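Local coordinates for proto-oncogene tyrosine-protein kinase receptor Ret (Danio rerio, PDB 7AMK) that serves as a receptor tyrosine kinase, whose cadherin-like extracellular domains probably take part in assembly with GDNF and its co-receptor GFR alpha 1, at residues S136-T141 against R220-N225; S174-A179 against Y201-V206. The protein carries 4 engineered substitutions. All blocks are in the same frame, centred on the assembly; numbering follows the deposited sequence.

Contact 1 of 2, residues S136-T141 against R220-N225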
ATOM      1  N   SER A 136      13.393 -40.120 -23.432  1.00 50.12           N
ATOM      2  CA  SER A 136      13.618 -39.066 -22.452  1.00 48.55           C
ATOM      3  C   SER A 136      14.506 -37.971 -23.040  1.00 40.52           C
ATOM      4  O   SER A 136      15.449 -38.253 -23.784  1.00 40.59           O
ATOM      5  CB  SER A 136      14.282 -39.662 -21.219  1.00 46.34           C
ATOM      6  OG  SER A 136      15.467 -40.348 -21.614  1.00 54.04           O
ATOM      7  N   ASN A 137      14.212 -36.714 -22.700  1.00 21.37           N
ATOM      8  CA  ASN A 137      14.910 -35.593 -23.336  1.00 31.73           C
ATOM      9  C   ASN A 137      16.157 -35.201 -22.545  1.00 19.65           C
ATOM     10  O   ASN A 137      16.060 -34.933 -21.341  1.00 20.63           O
ATOM     11  CB  ASN A 137      13.997 -34.392 -23.484  1.00 28.88           C
ATOM     12  CG  ASN A 137      12.906 -34.613 -24.512  1.00 31.04           C
ATOM     13  OD1 ASN A 137      13.143 -35.156 -25.609  1.00 20.74           O
ATOM     14  ND2 ASN A 137      11.695 -34.182 -24.164  1.00 25.63           N
ATOM     15  N   PRO A 138      17.325 -35.168 -23.152  1.00 13.94           N
ATOM     16  CA  PRO A 138      18.533 -34.874 -22.376  1.00 20.63           C
ATOM     17  C   PRO A 138      18.578 -33.396 -21.998  1.00 18.04           C
ATOM     18  O   PRO A 138      17.767 -32.575 -22.437  1.00 16.11           O
ATOM     19  CB  PRO A 138      19.673 -35.288 -23.322  1.00 14.34           C
ATOM     20  CG  PRO A 138      19.080 -35.247 -24.689  1.00 21.23           C
ATOM     21  CD  PRO A 138      17.615 -35.549 -24.541  1.00 14.39           C
ATOM     22  N   HIS A 139      19.512 -33.070 -21.116  1.00 15.64           N
ATOM     23  CA  HIS A 139      19.723 -31.684 -20.751  1.00 14.00           C
ATOM     24  C   HIS A 139      21.209 -31.458 -20.676  1.00 17.53           C
ATOM     25  O   HIS A 139      21.949 -32.363 -20.298  1.00 16.14           O
ATOM     26  CB  HIS A 139      19.068 -31.319 -19.411  1.00 14.55           C
ATOM     27  CG  HIS A 139      19.511 -32.182 -18.266  1.00 32.64           C
ATOM     28  ND1 HIS A 139      20.701 -31.983 -17.596  1.00 33.27           N
ATOM     29  CD2 HIS A 139      18.926 -33.258 -17.680  1.00 32.41           C
ATOM     30  CE1 HIS A 139      20.827 -32.894 -16.643  1.00 30.59           C
ATOM     31  NE2 HIS A 139      19.766 -33.681 -16.676  1.00 31.12           N
ATOM     32  N   ILE A 140      21.644 -30.271 -21.079  1.00 17.66           N
ATOM     33  CA  ILE A 140      23.008 -29.835 -20.842  1.00 18.38           C
ATOM     34  C   ILE A 140      22.937 -28.427 -20.264  1.00 17.36           C
ATOM     35  O   ILE A 140      21.917 -27.744 -20.353  1.00 15.92           O
ATOM     36  CB  ILE A 140      23.853 -29.865 -22.125  1.00 18.72           C
ATOM     37  CG1 ILE A 140      23.128 -29.076 -23.213  1.00 27.04           C
ATOM     38  CG2 ILE A 140      24.017 -31.262 -22.629  1.00 19.22           C
ATOM     39  CD1 ILE A 140      23.925 -28.921 -24.473  1.00 25.13           C
ATOM     40  N   THR A 141      24.039 -27.989 -19.682  1.00 20.30           N
ATOM     41  CA  THR A 141      24.119 -26.630 -19.181  1.00 24.19           C
ATOM     42  C   THR A 141      24.832 -25.763 -20.209  1.00 21.98           C
ATOM     43  O   THR A 141      25.694 -26.239 -20.948  1.00 23.51           O
ATOM     44  CB  THR A 141      24.838 -26.575 -17.832  1.00 22.06           C
ATOM     45  OG1 THR A 141      24.151 -27.423 -16.913  1.00 27.28           O
ATOM     46  CG2 THR A 141      24.849 -25.129 -17.259  1.00 21.95           C
ATOM     47  N   ARG A 220      12.482 -39.615 -35.489  1.00 20.56           N
ATOM     48  CA  ARG A 220      12.091 -39.465 -34.091  1.00 21.34           C
ATOM     49  C   ARG A 220      12.356 -38.030 -33.655  1.00 20.36           C
ATOM     50  O   ARG A 220      13.491 -37.543 -33.728  1.00 20.99           O
ATOM     51  CB  ARG A 220      12.865 -40.450 -33.210  1.00 21.35           C
ATOM     52  CG  ARG A 220      12.561 -40.350 -31.722  1.00 39.10           C
ATOM     53  CD  ARG A 220      11.082 -40.086 -31.505  1.00 40.86           C
ATOM     54  NE  ARG A 220      10.647 -40.509 -30.184  1.00 53.48           N
ATOM     55  CZ  ARG A 220       9.753 -41.463 -29.965  1.00 52.73           C
ATOM     56  NH1 ARG A 220       9.141 -42.075 -30.966  1.00 49.42           N
ATOM     57  NH2 ARG A 220       9.465 -41.807 -28.710  1.00 45.65           N
ATOM     58  N   SER A 221      11.316 -37.356 -33.205  1.00 15.25           N
ATOM     59  CA  SER A 221      11.431 -35.986 -32.728  1.00 17.92           C
ATOM     60  C   SER A 221      11.815 -35.961 -31.248  1.00 20.98           C
ATOM     61  O   SER A 221      11.165 -36.618 -30.438  1.00 23.81           O
ATOM     62  CB  SER A 221      10.098 -35.272 -32.926  1.00 18.21           C
ATOM     63  OG  SER A 221      10.232 -33.897 -32.690  1.00 27.11           O
ATOM     64  N   LEU A 222      12.869 -35.227 -30.894  1.00 15.28           N
ATOM     65  CA  LEU A 222      13.157 -35.006 -29.486  1.00 16.80           C
ATOM     66  C   LEU A 222      13.696 -33.591 -29.292  1.00 18.61           C
ATOM     67  O   LEU A 222      13.814 -32.811 -30.239  1.00 15.77           O
ATOM     68  CB  LEU A 222      14.113 -36.068 -28.943  1.00 18.97           C
ATOM     69  CG  LEU A 222      15.568 -36.007 -29.387  1.00 25.49           C
ATOM     70  CD1 LEU A 222      16.453 -36.844 -28.463  1.00 23.28           C
ATOM     71  CD2 LEU A 222      15.663 -36.481 -30.835  1.00 22.83           C
ATOM     72  N   HIS A 223      14.008 -33.246 -28.045  1.00 16.82           N
ATOM     73  CA  HIS A 223      14.568 -31.927 -27.797  1.00 15.43           C
ATOM     74  C   HIS A 223      15.478 -31.978 -26.590  1.00 13.65           C
ATOM     75  O   HIS A 223      15.329 -32.835 -25.710  1.00 14.78           O
ATOM     76  CB  HIS A 223      13.472 -30.871 -27.601  1.00 18.75           C
ATOM     77  CG  HIS A 223      12.689 -31.031 -26.339  1.00 19.82           C
ATOM     78  ND1 HIS A 223      13.162 -30.603 -25.113  1.00 27.37           N
ATOM     79  CD2 HIS A 223      11.453 -31.529 -26.112  1.00 27.84           C
ATOM     80  CE1 HIS A 223      12.253 -30.840 -24.186  1.00 24.31           C
ATOM     81  NE2 HIS A 223      11.209 -31.407 -24.764  1.00 33.08           N
ATOM     82  N   VAL A 224      16.427 -31.043 -26.558  1.00 14.64           N
ATOM     83  CA  VAL A 224      17.438 -30.961 -25.510  1.00 12.82           C
ATOM     84  C   VAL A 224      17.149 -29.710 -24.681  1.00 13.32           C
ATOM     85  O   VAL A 224      16.983 -28.619 -25.238  1.00 13.20           O
ATOM     86  CB  VAL A 224      18.867 -30.937 -26.098  1.00 13.18           C
ATOM     87  CG1 VAL A 224      19.911 -30.823 -24.987  1.00 13.07           C
ATOM     88  CG2 VAL A 224      19.148 -32.178 -27.049  1.00 12.59           C
ATOM     89  N   ASN A 225      17.060 -29.870 -23.367  1.00 13.27           N
ATOM     90  CA  ASN A 225      16.845 -28.727 -22.493  1.00 13.82           C
ATOM     91  C   ASN A 225      18.190 -28.091 -22.159  1.00 14.21           C
ATOM     92  O   ASN A 225      19.179 -28.797 -21.988  1.00 14.17           O
ATOM     93  CB  ASN A 225      16.126 -29.141 -21.205  1.00 17.07           C
ATOM     94  CG  ASN A 225      14.694 -29.661 -21.452  1.00 18.03           C
ATOM     95  OD1 ASN A 225      13.808 -28.907 -21.832  1.00 20.23           O
ATOM     96  ND2 ASN A 225      14.479 -30.945 -21.207  1.00 17.74           N
TER
HETATM   97  O   HOH W   1      15.686 -32.538 -19.428  1.00 25.13           O

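Contact 2 of 2, residues S174-A179 against Y201-V206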
ATOM      1  N   SER A 174      17.780 -26.057 -40.097  1.00 88.78           N
ATOM      2  CA  SER A 174      18.734 -25.033 -39.709  1.00 82.98           C
ATOM      3  C   SER A 174      19.994 -25.694 -39.165  1.00 73.35           C
ATOM      4  O   SER A 174      19.982 -26.848 -38.729  1.00 79.01           O
ATOM      5  CB  SER A 174      18.143 -24.103 -38.645  1.00 78.22           C
ATOM      6  OG  SER A 174      16.999 -23.419 -39.120  1.00 85.38           O
ATOM      7  N   SER A 175      21.092 -24.947 -39.190  1.00 57.55           N
ATOM      8  CA  SER A 175      22.313 -25.435 -38.576  1.00 45.96           C
ATOM      9  C   SER A 175      22.130 -25.513 -37.064  1.00 46.71           C
ATOM     10  O   SER A 175      21.669 -24.561 -36.425  1.00 39.65           O
ATOM     11  CB  SER A 175      23.482 -24.532 -38.929  1.00 49.55           C
ATOM     12  OG  SER A 175      24.681 -25.098 -38.443  1.00 61.94           O
ATOM     13  N   VAL A 176      22.496 -26.653 -36.494  1.00 34.88           N
ATOM     14  CA  VAL A 176      22.300 -26.911 -35.073  1.00 30.22           C
ATOM     15  C   VAL A 176      23.617 -27.411 -34.490  1.00 21.60           C
ATOM     16  O   VAL A 176      24.382 -28.100 -35.177  1.00 20.49           O
ATOM     17  CB  VAL A 176      21.153 -27.913 -34.859  1.00 35.28           C
ATOM     18  CG1 VAL A 176      21.047 -28.319 -33.410  1.00 33.44           C
ATOM     19  CG2 VAL A 176      19.842 -27.283 -35.290  1.00 41.37           C
ATOM     20  N   PRO A 177      23.940 -27.067 -33.275  1.00 21.61           N
ATOM     21  CA  PRO A 177      25.181 -27.590 -32.680  1.00 25.75           C
ATOM     22  C   PRO A 177      25.051 -29.030 -32.166  1.00 21.43           C
ATOM     23  O   PRO A 177      25.598 -29.386 -31.117  1.00 21.26           O
ATOM     24  CB  PRO A 177      25.454 -26.590 -31.541  1.00 27.04           C
ATOM     25  CG  PRO A 177      24.121 -26.056 -31.168  1.00 15.99           C
ATOM     26  CD  PRO A 177      23.343 -25.990 -32.466  1.00 23.57           C
ATOM     27  N   PHE A 178      24.333 -29.875 -32.896  1.00 17.99           N
ATOM     28  CA  PHE A 178      24.197 -31.285 -32.568  1.00 15.70           C
ATOM     29  C   PHE A 178      24.413 -32.106 -33.833  1.00 22.17           C
ATOM     30  O   PHE A 178      23.987 -31.705 -34.918  1.00 18.40           O
ATOM     31  CB  PHE A 178      22.821 -31.581 -31.962  1.00 15.93           C
ATOM     32  CG  PHE A 178      22.529 -30.804 -30.694  1.00 14.45           C
ATOM     33  CD1 PHE A 178      21.942 -29.544 -30.745  1.00 19.33           C
ATOM     34  CD2 PHE A 178      22.851 -31.324 -29.462  1.00 13.90           C
ATOM     35  CE1 PHE A 178      21.682 -28.821 -29.564  1.00 15.01           C
ATOM     36  CE2 PHE A 178      22.577 -30.617 -28.300  1.00 13.78           C
ATOM     37  CZ  PHE A 178      22.004 -29.367 -28.345  1.00 13.81           C
ATOM     38  N   ALA A 179      25.094 -33.243 -33.697  1.00 16.05           N
ATOM     39  CA  ALA A 179      25.369 -34.129 -34.818  1.00 20.02           C
ATOM     40  C   ALA A 179      25.486 -35.550 -34.268  1.00 24.84           C
ATOM     41  O   ALA A 179      25.494 -35.764 -33.055  1.00 17.46           O
ATOM     42  CB  ALA A 179      26.644 -33.699 -35.559  1.00 17.91           C
ATOM     43  N   TYR A 201      16.420 -27.010 -27.598  1.00 15.37           N
ATOM     44  CA  TYR A 201      16.697 -27.323 -28.990  1.00 16.62           C
ATOM     45  C   TYR A 201      15.807 -28.476 -29.432  1.00 14.35           C
ATOM     46  O   TYR A 201      15.796 -29.535 -28.805  1.00 16.02           O
ATOM     47  CB  TYR A 201      18.164 -27.662 -29.197  1.00 16.32           C
ATOM     48  CG  TYR A 201      19.072 -26.463 -29.253  1.00 20.69           C
ATOM     49  CD1 TYR A 201      19.597 -25.904 -28.095  1.00 14.11           C
ATOM     50  CD2 TYR A 201      19.417 -25.901 -30.475  1.00 21.49           C
ATOM     51  CE1 TYR A 201      20.399 -24.823 -28.149  1.00 19.29           C
ATOM     52  CE2 TYR A 201      20.240 -24.836 -30.545  1.00 24.24           C
ATOM     53  CZ  TYR A 201      20.739 -24.288 -29.382  1.00 33.56           C
ATOM     54  OH  TYR A 201      21.602 -23.220 -29.478  1.00 28.32           O
ATOM     55  N   HIS A 202      15.058 -28.254 -30.501  1.00 14.91           N
ATOM     56  CA  HIS A 202      14.248 -29.293 -31.114  1.00 17.45           C
ATOM     57  C   HIS A 202      15.082 -30.033 -32.146  1.00 18.05           C
ATOM     58  O   HIS A 202      15.709 -29.414 -33.013  1.00 19.96           O
ATOM     59  CB  HIS A 202      13.003 -28.704 -31.772  1.00 17.42           C
ATOM     60  CG  HIS A 202      12.034 -28.107 -30.799  1.00 22.42           C
ATOM     61  ND1 HIS A 202      11.219 -28.876 -29.990  1.00 21.52           N
ATOM     62  CD2 HIS A 202      11.762 -26.814 -30.488  1.00 20.79           C
ATOM     63  CE1 HIS A 202      10.478 -28.081 -29.234  1.00 20.63           C
ATOM     64  NE2 HIS A 202      10.786 -26.828 -29.517  1.00 23.26           N
ATOM     65  N   LEU A 203      15.109 -31.349 -32.024  1.00 13.89           N
ATOM     66  CA  LEU A 203      15.920 -32.205 -32.873  1.00 18.53           C
ATOM     67  C   LEU A 203      15.022 -33.268 -33.484  1.00 19.28           C
ATOM     68  O   LEU A 203      14.053 -33.725 -32.859  1.00 16.02           O
ATOM     69  CB  LEU A 203      17.075 -32.878 -32.082  1.00 13.22           C
ATOM     70  CG  LEU A 203      18.108 -31.950 -31.407  1.00 17.58           C
ATOM     71  CD1 LEU A 203      19.236 -32.735 -30.665  1.00 12.97           C
ATOM     72  CD2 LEU A 203      18.734 -31.036 -32.457  1.00 22.91           C
ATOM     73  N   ASP A 204      15.322 -33.609 -34.731  1.00 17.95           N
ATOM     74  CA  ASP A 204      14.766 -34.774 -35.398  1.00 19.89           C
ATOM     75  C   ASP A 204      15.918 -35.718 -35.726  1.00 19.00           C
ATOM     76  O   ASP A 204      16.828 -35.354 -36.480  1.00 15.68           O
ATOM     77  CB  ASP A 204      13.985 -34.381 -36.664  1.00 18.77           C
ATOM     78  CG  ASP A 204      12.782 -35.309 -36.928  1.00 19.38           C
ATOM     79  OD1 ASP A 204      12.387 -36.064 -36.022  1.00 22.11           O
ATOM     80  OD2 ASP A 204      12.228 -35.293 -38.048  1.00 24.80           O
ATOM     81  N   ILE A 205      15.894 -36.915 -35.115  1.00 19.67           N
ATOM     82  CA  ILE A 205      16.857 -37.990 -35.352  1.00 16.56           C
ATOM     83  C   ILE A 205      16.323 -38.900 -36.464  1.00 24.15           C
ATOM     84  O   ILE A 205      15.135 -39.242 -36.484  1.00 17.53           O
ATOM     85  CB  ILE A 205      17.086 -38.783 -34.047  1.00 17.75           C
ATOM     86  CG1 ILE A 205      17.535 -37.859 -32.905  1.00 24.20           C
ATOM     87  CG2 ILE A 205      18.105 -39.910 -34.230  1.00 20.32           C
ATOM     88  CD1 ILE A 205      18.741 -36.968 -33.240  1.00 19.78           C
ATOM     89  N   VAL A 206      17.188 -39.277 -37.408  1.00 23.07           N
ATOM     90  CA  VAL A 206      16.857 -40.231 -38.467  1.00 18.44           C
ATOM     91  C   VAL A 206      17.649 -41.506 -38.234  1.00 21.66           C
ATOM     92  O   VAL A 206      18.868 -41.461 -38.004  1.00 23.56           O
ATOM     93  CB  VAL A 206      17.149 -39.675 -39.873  1.00 25.86           C
ATOM     94  CG1 VAL A 206      18.633 -39.489 -40.069  1.00 26.42           C
ATOM     95  CG2 VAL A 206      16.630 -40.633 -40.935  1.00 23.32           C
TER

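Contact 1 of 2, residues S136-T141 against R220-N225
L222 meets N137 and P138: its CB lies against the amide oxygen of N137, OD1, and CD1 approaches the proline CD. One residue on, the backbone N of H223 donates to N137 OD1 in a nearly straight bond (169° at the hydrogen), although it stands above the carbonyl plane of the amide. That bond would help to hold the amide across the H223 imidazole, with N137 CG 3.6 Å above the ring plane and the two planes 38° apart. The imidazole reaches this place because chi1 of 69° sets CG between the backbone N and the carbonyl carbon. N137 ND2 comes near H223 NE2, but the angle is too poor for a hydrogen bond.

V224 turns to the other side of the strand, where its CG2 packs 3.9 Å from P138 CG and its CG1 4.1 Å from I140 CG1; L149 of strand 147-151 also touches all three residues. Here strand 139-141 runs parallel to strand 215-227 as an outermost strand of this sheet, the pairing of first and last strands found in the Greek-key sandwich of cadherin domains.

N225 supplies the regular part of that pairing. Its N donates to P138 O (2.9 Å), and its O receives I140 N (3.0 Å), bracketing H139 as in a parallel bridge. At its side chain, ND2 donates to a water 2.7 Å away, which in turn donates to N137 O.

Contact 2 of 2, residues S174-A179 against Y201-V206
F178 and Y201 meet edge to face across the interior of the cadherin beta-sandwich, where strand 178-181 of one sheet lies over strand 200-210 of the other. No hydrogen bond joins the two segments, and the two backbones stay well apart, with 8.3 Å between the CA atoms of F178 and L203; the contact is therefore made by side chains that bridge the sheets.

The aromatic pair has its centroids 5.3 Å apart and its planes at 62°. F178 CE1 is the atom that touches, coming in over one face of Y201 but displaced toward the rim, 3.5 Å from Y201 CG. Both side chains have CG anti to their own carbonyl carbon (chi1 -59° for F178 and -78° for Y201), which brings the phenyl edge down onto the tyrosine near its root.

A CH-pi contact occupies a face of the same phenyl ring. L203 CD1 sits over it, 4.2 Å from the centroid, so the ring has a leucine methyl against its face while its edge is engaged by Y201. Within its own sheet, L203 also touches V224 of the neighbouring strand 215-227.

Aliphatic contacts complete the cluster. V176 CG1 touches both the leucine and the tyrosine and also lies at the edge of the phenyl ring, in its plane. P177, hydrogen-bonded through its backbone to T190, crosses the tyrosine side chain at about a right angle, with its CD 3.8 Å from Y201 CE2. The other branch of L203, CD2, ends 3.7 Å from V176 CG1.

Overall arrangement
Contacts 1 and 2 belong to one cadherin domain, their centres 10 Å apart. Along the chain, 136-141 comes first, then 174-179, 201-206 and 220-225, so both segments of contact 2 fall between those of contact 1. Strands 200-210 and 215-227 are consecutive and antiparallel neighbours in a mixed sheet, and V224 N to Y201 O, at 2.8 Å, probably forms one of the hydrogen bonds that join them. Contact 1 extends this sheet to one of its outermost strands, 139-141, whereas contact 2 crosses to the three-stranded sheet containing 178-181. In-plane pairing and cross-sheet packing are thus joined through two adjoining strands, linking the domain's early and late chain segments.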